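Local coordinates for reticulocyte binding protein (Streptococcus agalactiae COH1, PDB 3FAW) that probably hydrolyses the alpha-1,6 linkages of pullulan and related alpha-glucans as a cell-wall-anchored streptococcal pullulanase, at residues T429-K443 with H462-A474. Sequence-based numbering, arbitrary orientation. Where two conformers were deposited one is given.
Sequences TTHAMSRRVLVDSIK and HDAAAIELAYKEA
Val439 fits as a knob into the hole formed by Ala466, Leu469, Ala470 and Glu473, packing helix 432-449 against helix 464-477 on the outside of the catalytic TIM barrel. The two helices flank barrel strand 453-456, which lies between them in sequence; in the stretches 432-443 and 464-474 they run nearly parallel, the axes 27° apart in direction and 9.1 Å at closest approach. Packing is tightest where the second helix offers alanines: the CA atoms of Val439 and Ala470 approach to 4.9 Å, and Leu438 CD2 reaches Ala470 CB at 3.5 Å. With CG anti to the backbone N (chi1 -177°), Leu438 also sends CD1 over one face of the His462 ring and against Ile467 CD1. Ile442 closes the barrel side, touching Ala474 as well as Phe454, Phe456 and Met483 of the neighbouring strands.

The opposite flank is looser. There Leu469 CD2 lies against Val439 CG2 and the aliphatic part of Arg435, while Lys443 lays its methylenes alongside Glu473; its NZ stays 4.1 Å from Glu473 OE1, too far for a salt bridge.

Polar contacts gather at the N-terminal ends. The ring of His462 donates from ND1 to Thr429 OG1, which lies at the ring's edge, close to its plane. Thr429 OG1 in turn donates to Asp463 OD1 at 2.7 Å, so the hydroxyl is held in its rotation by one bond received and one given. Asp463 is the N-cap of its helix: OD2 accepts from Ala466 N, which approaches from above the carboxylate plane. The same oxygen takes a salt bridge from Arg435, whose charge and the helix N-terminus would both be expected to stabilise the carboxylate. That bond is weak, bent to 125° at the hydrogen of NH2, whereas Arg435 NE makes the straighter one, 3.0 Å to Thr429 O in the carbonyl plane.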
loop_
_atom_site.group_PDB
_atom_site.type_symbol
_atom_site.label_atom_id
_atom_site.label_comp_id
_atom_site.label_asym_id
_atom_site.label_seq_id
_atom_site.Cartn_x
_atom_site.Cartn_y
_atom_site.Cartn_z
ATOM N N THR A 429 -13.334 5.104 7.436
ATOM C CA THR A 429 -13.811 5.372 6.074
ATOM C C THR A 429 -15.268 4.981 5.810
ATOM O O THR A 429 -15.729 5.083 4.680
ATOM C CB THR A 429 -12.888 4.721 5.013
ATOM O OG1 THR A 429 -12.751 3.321 5.285
ATOM C CG2 THR A 429 -11.509 5.397 5.017
ATOM N N THR A 430 -15.985 4.540 6.845
ATOM C CA THR A 430 -17.443 4.422 6.789
ATOM C C THR A 430 -18.114 5.779 7.060
ATOM O O THR A 430 -19.280 5.977 6.729
ATOM C CB THR A 430 -17.975 3.377 7.800
ATOM O OG1 THR A 430 -17.542 3.711 9.125
ATOM C CG2 THR A 430 -17.473 1.986 7.446
ATOM N N HIS A 431 -17.364 6.705 7.659
ATOM C CA HIS A 431 -17.863 8.044 7.973
ATOM C C HIS A 431 -17.744 8.908 6.717
ATOM O O HIS A 431 -16.722 8.883 6.042
ATOM C CB HIS A 431 -17.087 8.661 9.151
ATOM C CG HIS A 431 -16.962 7.751 10.340
ATOM N ND1 HIS A 431 -16.209 8.073 11.450
ATOM C CD2 HIS A 431 -17.480 6.521 10.585
ATOM C CE1 HIS A 431 -16.275 7.086 12.328
ATOM N NE2 HIS A 431 -17.044 6.135 11.830
ATOM N N ALA A 432 -18.797 9.666 6.415
ATOM C CA ALA A 432 -18.959 10.311 5.103
ATOM C C ALA A 432 -17.787 11.188 4.643
ATOM O O ALA A 432 -17.323 11.060 3.501
ATOM C CB ALA A 432 -20.260 11.124 5.073
ATOM N N MET A 433 -17.315 12.087 5.504
ATOM C CA MET A 433 -16.242 13.007 5.118
ATOM C C MET A 433 -14.872 12.321 5.160
ATOM O O MET A 433 -13.943 12.746 4.474
ATOM C CB MET A 433 -16.255 14.261 5.991
ATOM C CG MET A 433 -17.587 15.010 6.010
ATOM S SD MET A 433 -18.207 15.493 4.386
ATOM C CE MET A 433 -19.214 14.078 3.954
ATOM N N SER A 434 -14.756 11.257 5.954
ATOM C CA SER A 434 -13.560 10.408 5.949
ATOM C C SER A 434 -13.521 9.567 4.671
ATOM O O SER A 434 -12.459 9.378 4.074
ATOM C CB SER A 434 -13.544 9.484 7.165
ATOM O OG SER A 434 -13.450 10.221 8.373
ATOM N N ARG A 435 -14.680 9.052 4.263
ATOM C CA ARG A 435 -14.798 8.368 2.978
ATOM C C ARG A 435 -14.472 9.319 1.822
ATOM O O ARG A 435 -13.804 8.924 0.870
ATOM C CB ARG A 435 -16.194 7.769 2.799
ATOM C CG ARG A 435 -16.325 6.902 1.552
ATOM C CD ARG A 435 -17.676 6.214 1.504
ATOM N NE ARG A 435 -17.775 5.124 2.472
ATOM C CZ ARG A 435 -18.857 4.367 2.641
ATOM N NH1 ARG A 435 -19.953 4.573 1.916
ATOM N NH2 ARG A 435 -18.845 3.398 3.547
ATOM N N ARG A 436 -14.930 10.566 1.915
ATOM C CA ARG A 436 -14.592 11.588 0.913
ATOM C C ARG A 436 -13.084 11.791 0.754
ATOM O O ARG A 436 -12.584 11.898 -0.371
ATOM C CB ARG A 436 -15.244 12.935 1.248
ATOM C CG ARG A 436 -16.668 13.098 0.730
ATOM C CD ARG A 436 -17.037 14.570 0.604
ATOM N NE ARG A 436 -16.232 15.244 -0.419
ATOM C CZ ARG A 436 -16.248 16.553 -0.661
ATOM N NH1 ARG A 436 -17.029 17.366 0.038
ATOM N NH2 ARG A 436 -15.481 17.055 -1.622
ATOM N N VAL A 437 -12.361 11.839 1.872
ATOM C CA VAL A 437 -10.908 12.024 1.841
ATOM C C VAL A 437 -10.224 10.932 1.011
ATOM O O VAL A 437 -9.377 11.225 0.169
ATOM C CB VAL A 437 -10.297 12.037 3.262
ATOM C CG1 VAL A 437 -8.775 11.947 3.190
ATOM C CG2 VAL A 437 -10.734 13.283 4.024
ATOM N N LEU A 438 -10.610 9.682 1.254
ATOM C CA LEU A 438 -10.073 8.537 0.516
ATOM C C LEU A 438 -10.447 8.599 -0.966
ATOM O O LEU A 438 -9.575 8.541 -1.837
ATOM C CB LEU A 438 -10.576 7.224 1.134
ATOM C CG LEU A 438 -10.067 5.904 0.539
ATOM C CD1 LEU A 438 -10.146 4.778 1.568
ATOM C CD2 LEU A 438 -10.840 5.517 -0.728
ATOM N N VAL A 439 -11.742 8.729 -1.238
ATOM C CA VAL A 439 -12.265 8.710 -2.608
ATOM C C VAL A 439 -11.840 9.943 -3.421
ATOM O O VAL A 439 -11.459 9.811 -4.588
ATOM C CB VAL A 439 -13.810 8.545 -2.616
ATOM C CG1 VAL A 439 -14.369 8.636 -4.026
ATOM C CG2 VAL A 439 -14.201 7.217 -1.982
ATOM N N ASP A 440 -11.893 11.127 -2.813
ATOM C CA ASP A 440 -11.476 12.358 -3.500
ATOM C C ASP A 440 -9.986 12.358 -3.845
ATOM O O ASP A 440 -9.603 12.850 -4.904
ATOM C CB ASP A 440 -11.788 13.612 -2.672
ATOM C CG ASP A 440 -13.276 13.828 -2.451
ATOM O OD1 ASP A 440 -14.108 13.344 -3.253
ATOM O OD2 ASP A 440 -13.608 14.495 -1.453
ATOM N N SER A 441 -9.149 11.829 -2.951
ATOM C CA SER A 441 -7.711 11.733 -3.220
ATOM C C SER A 441 -7.416 10.727 -4.335
ATOM O O SER A 441 -6.571 10.979 -5.192
ATOM C CB SER A 441 -6.922 11.387 -1.951
ATOM O OG SER A 441 -7.545 10.352 -1.216
ATOM N N ILE A 442 -8.127 9.602 -4.335
ATOM C CA ILE A 442 -7.998 8.622 -5.414
ATOM C C ILE A 442 -8.412 9.237 -6.758
ATOM O O ILE A 442 -7.749 9.023 -7.771
ATOM C CB ILE A 442 -8.819 7.339 -5.128
ATOM C CG1 ILE A 442 -8.183 6.531 -3.987
ATOM C CG2 ILE A 442 -8.932 6.475 -6.388
ATOM C CD1 ILE A 442 -6.911 5.774 -4.366
ATOM N N LYS A 443 -9.493 10.014 -6.763
ATOM C CA LYS A 443 -9.948 10.698 -7.981
ATOM C C LYS A 443 -8.968 11.777 -8.440
ATOM O O LYS A 443 -8.721 11.934 -9.639
ATOM C CB LYS A 443 -11.321 11.341 -7.762
ATOM C CG LYS A 443 -12.484 10.363 -7.706
ATOM C CD LYS A 443 -13.743 11.040 -7.184
ATOM C CE LYS A 443 -14.328 12.021 -8.190
ATOM N NZ LYS A 443 -15.339 12.909 -7.560
ATOM N N HIS A 462 -10.138 -1.385 6.133
ATOM C CA HIS A 462 -11.219 -0.603 5.551
ATOM C C HIS A 462 -12.474 -1.413 5.288
ATOM O O HIS A 462 -12.420 -2.617 5.046
ATOM C CB HIS A 462 -10.757 0.041 4.244
ATOM C CG HIS A 462 -9.715 1.093 4.443
ATOM N ND1 HIS A 462 -9.807 2.351 4.935
ATOM C CD2 HIS A 462 -8.383 0.889 4.152
ATOM C CE1 HIS A 462 -8.542 2.883 4.926
ATOM N NE2 HIS A 462 -7.702 1.981 4.452
ATOM N N ASP A 463 -13.607 -0.722 5.347
ATOM C CA ASP A 463 -14.871 -1.254 4.874
ATOM C C ASP A 463 -14.805 -1.456 3.362
ATOM O O ASP A 463 -14.209 -0.649 2.637
ATOM C CB ASP A 463 -16.032 -0.311 5.239
ATOM C CG ASP A 463 -15.834 1.103 4.709
ATOM O OD1 ASP A 463 -14.919 1.795 5.196
ATOM O OD2 ASP A 463 -16.594 1.525 3.813
ATOM N N ALA A 464 -15.424 -2.535 2.894
ATOM C CA ALA A 464 -15.465 -2.861 1.470
ATOM C C ALA A 464 -16.173 -1.783 0.645
ATOM O O ALA A 464 -15.800 -1.537 -0.502
ATOM C CB ALA A 464 -16.137 -4.215 1.261
ATOM N N ALA A 465 -17.183 -1.142 1.236
ATOM C CA ALA A 465 -17.961 -0.100 0.554
ATOM C C ALA A 465 -17.126 1.103 0.098
ATOM O O ALA A 465 -17.325 1.618 -1.010
ATOM C CB ALA A 465 -19.115 0.365 1.446
ATOM N N ALA A 466 -16.201 1.551 0.945
ATOM C CA ALA A 466 -15.328 2.685 0.609
ATOM C C ALA A 466 -14.358 2.350 -0.531
ATOM O O ALA A 466 -14.126 3.169 -1.422
ATOM C CB ALA A 466 -14.558 3.154 1.847
ATOM N N ILE A 467 -13.802 1.143 -0.505
ATOM C CA ILE A 467 -12.853 0.711 -1.535
ATOM C C ILE A 467 -13.581 0.416 -2.851
ATOM O O ILE A 467 -13.058 0.712 -3.934
ATOM C CB ILE A 467 -12.028 -0.522 -1.087
ATOM C CG1 ILE A 467 -11.368 -0.278 0.278
ATOM C CG2 ILE A 467 -10.955 -0.852 -2.121
ATOM C CD1 ILE A 467 -10.457 0.949 0.331
ATOM N N GLU A 468 -14.782 -0.161 -2.754
ATOM C CA GLU A 468 -15.665 -0.330 -3.915
ATOM C C GLU A 468 -15.904 1.003 -4.611
ATOM O O GLU A 468 -15.759 1.114 -5.828
ATOM C CB GLU A 468 -17.025 -0.910 -3.498
ATOM C CG GLU A 468 -17.136 -2.429 -3.571
ATOM C CD GLU A 468 -17.266 -2.966 -4.997
ATOM O OE1 GLU A 468 -17.159 -2.175 -5.959
ATOM O OE2 GLU A 468 -17.475 -4.188 -5.150
ATOM N N LEU A 469 -16.285 2.007 -3.826
ATOM C CA LEU A 469 -16.572 3.340 -4.352
ATOM C C LEU A 469 -15.326 3.971 -4.972
ATOM O O LEU A 469 -15.400 4.564 -6.046
ATOM C CB LEU A 469 -17.129 4.249 -3.251
ATOM C CG LEU A 469 -17.615 5.643 -3.661
ATOM C CD1 LEU A 469 -18.771 5.534 -4.654
ATOM C CD2 LEU A 469 -18.037 6.447 -2.440
ATOM N N ALA A 470 -14.192 3.846 -4.289
ATOM C CA ALA A 470 -12.919 4.348 -4.813
ATOM C C ALA A 470 -12.596 3.726 -6.174
ATOM O O ALA A 470 -12.115 4.413 -7.077
ATOM C CB ALA A 470 -11.787 4.083 -3.824
ATOM N N TYR A 471 -12.870 2.430 -6.309
ATOM C CA TYR A 471 -12.647 1.708 -7.563
ATOM C C TYR A 471 -13.600 2.196 -8.653
ATOM O O TYR A 471 -13.182 2.450 -9.784
ATOM C CB TYR A 471 -12.815 0.201 -7.354
ATOM C CG TYR A 471 -12.648 -0.623 -8.615
ATOM C CD1 TYR A 471 -11.384 -0.974 -9.079
ATOM C CD2 TYR A 471 -13.757 -1.056 -9.341
ATOM C CE1 TYR A 471 -11.226 -1.729 -10.231
ATOM C CE2 TYR A 471 -13.609 -1.813 -10.496
ATOM C CZ TYR A 471 -12.340 -2.145 -10.934
ATOM O OH TYR A 471 -12.188 -2.894 -12.071
ATOM N N LYS A 472 -14.876 2.321 -8.298
ATOM C CA LYS A 472 -15.909 2.776 -9.229
ATOM C C LYS A 472 -15.539 4.130 -9.834
ATOM O O LYS A 472 -15.563 4.301 -11.054
ATOM C CB LYS A 472 -17.266 2.858 -8.518
ATOM C CG LYS A 472 -18.452 3.179 -9.427
ATOM C CD LYS A 472 -19.759 3.195 -8.646
ATOM C CE LYS A 472 -20.952 3.486 -9.548
ATOM N NZ LYS A 472 -22.229 3.577 -8.787
ATOM N N GLU A 473 -15.176 5.069 -8.965
ATOM C CA GLU A 473 -14.817 6.430 -9.367
ATOM C C GLU A 473 -13.544 6.478 -10.204
ATOM O O GLU A 473 -13.485 7.196 -11.204
ATOM C CB GLU A 473 -14.646 7.320 -8.131
ATOM C CG GLU A 473 -15.942 7.598 -7.362
ATOM C CD GLU A 473 -16.903 8.539 -8.089
ATOM O OE1 GLU A 473 -16.470 9.283 -8.995
ATOM O OE2 GLU A 473 -18.103 8.541 -7.739
ATOM N N ALA A 474 -12.527 5.725 -9.780
ATOM C CA ALA A 474 -11.257 5.651 -10.502
ATOM C C ALA A 474 -11.454 5.010 -11.879
ATOM O O ALA A 474 -10.933 5.504 -12.885
ATOM C CB ALA A 474 -10.228 4.868 -9.686
#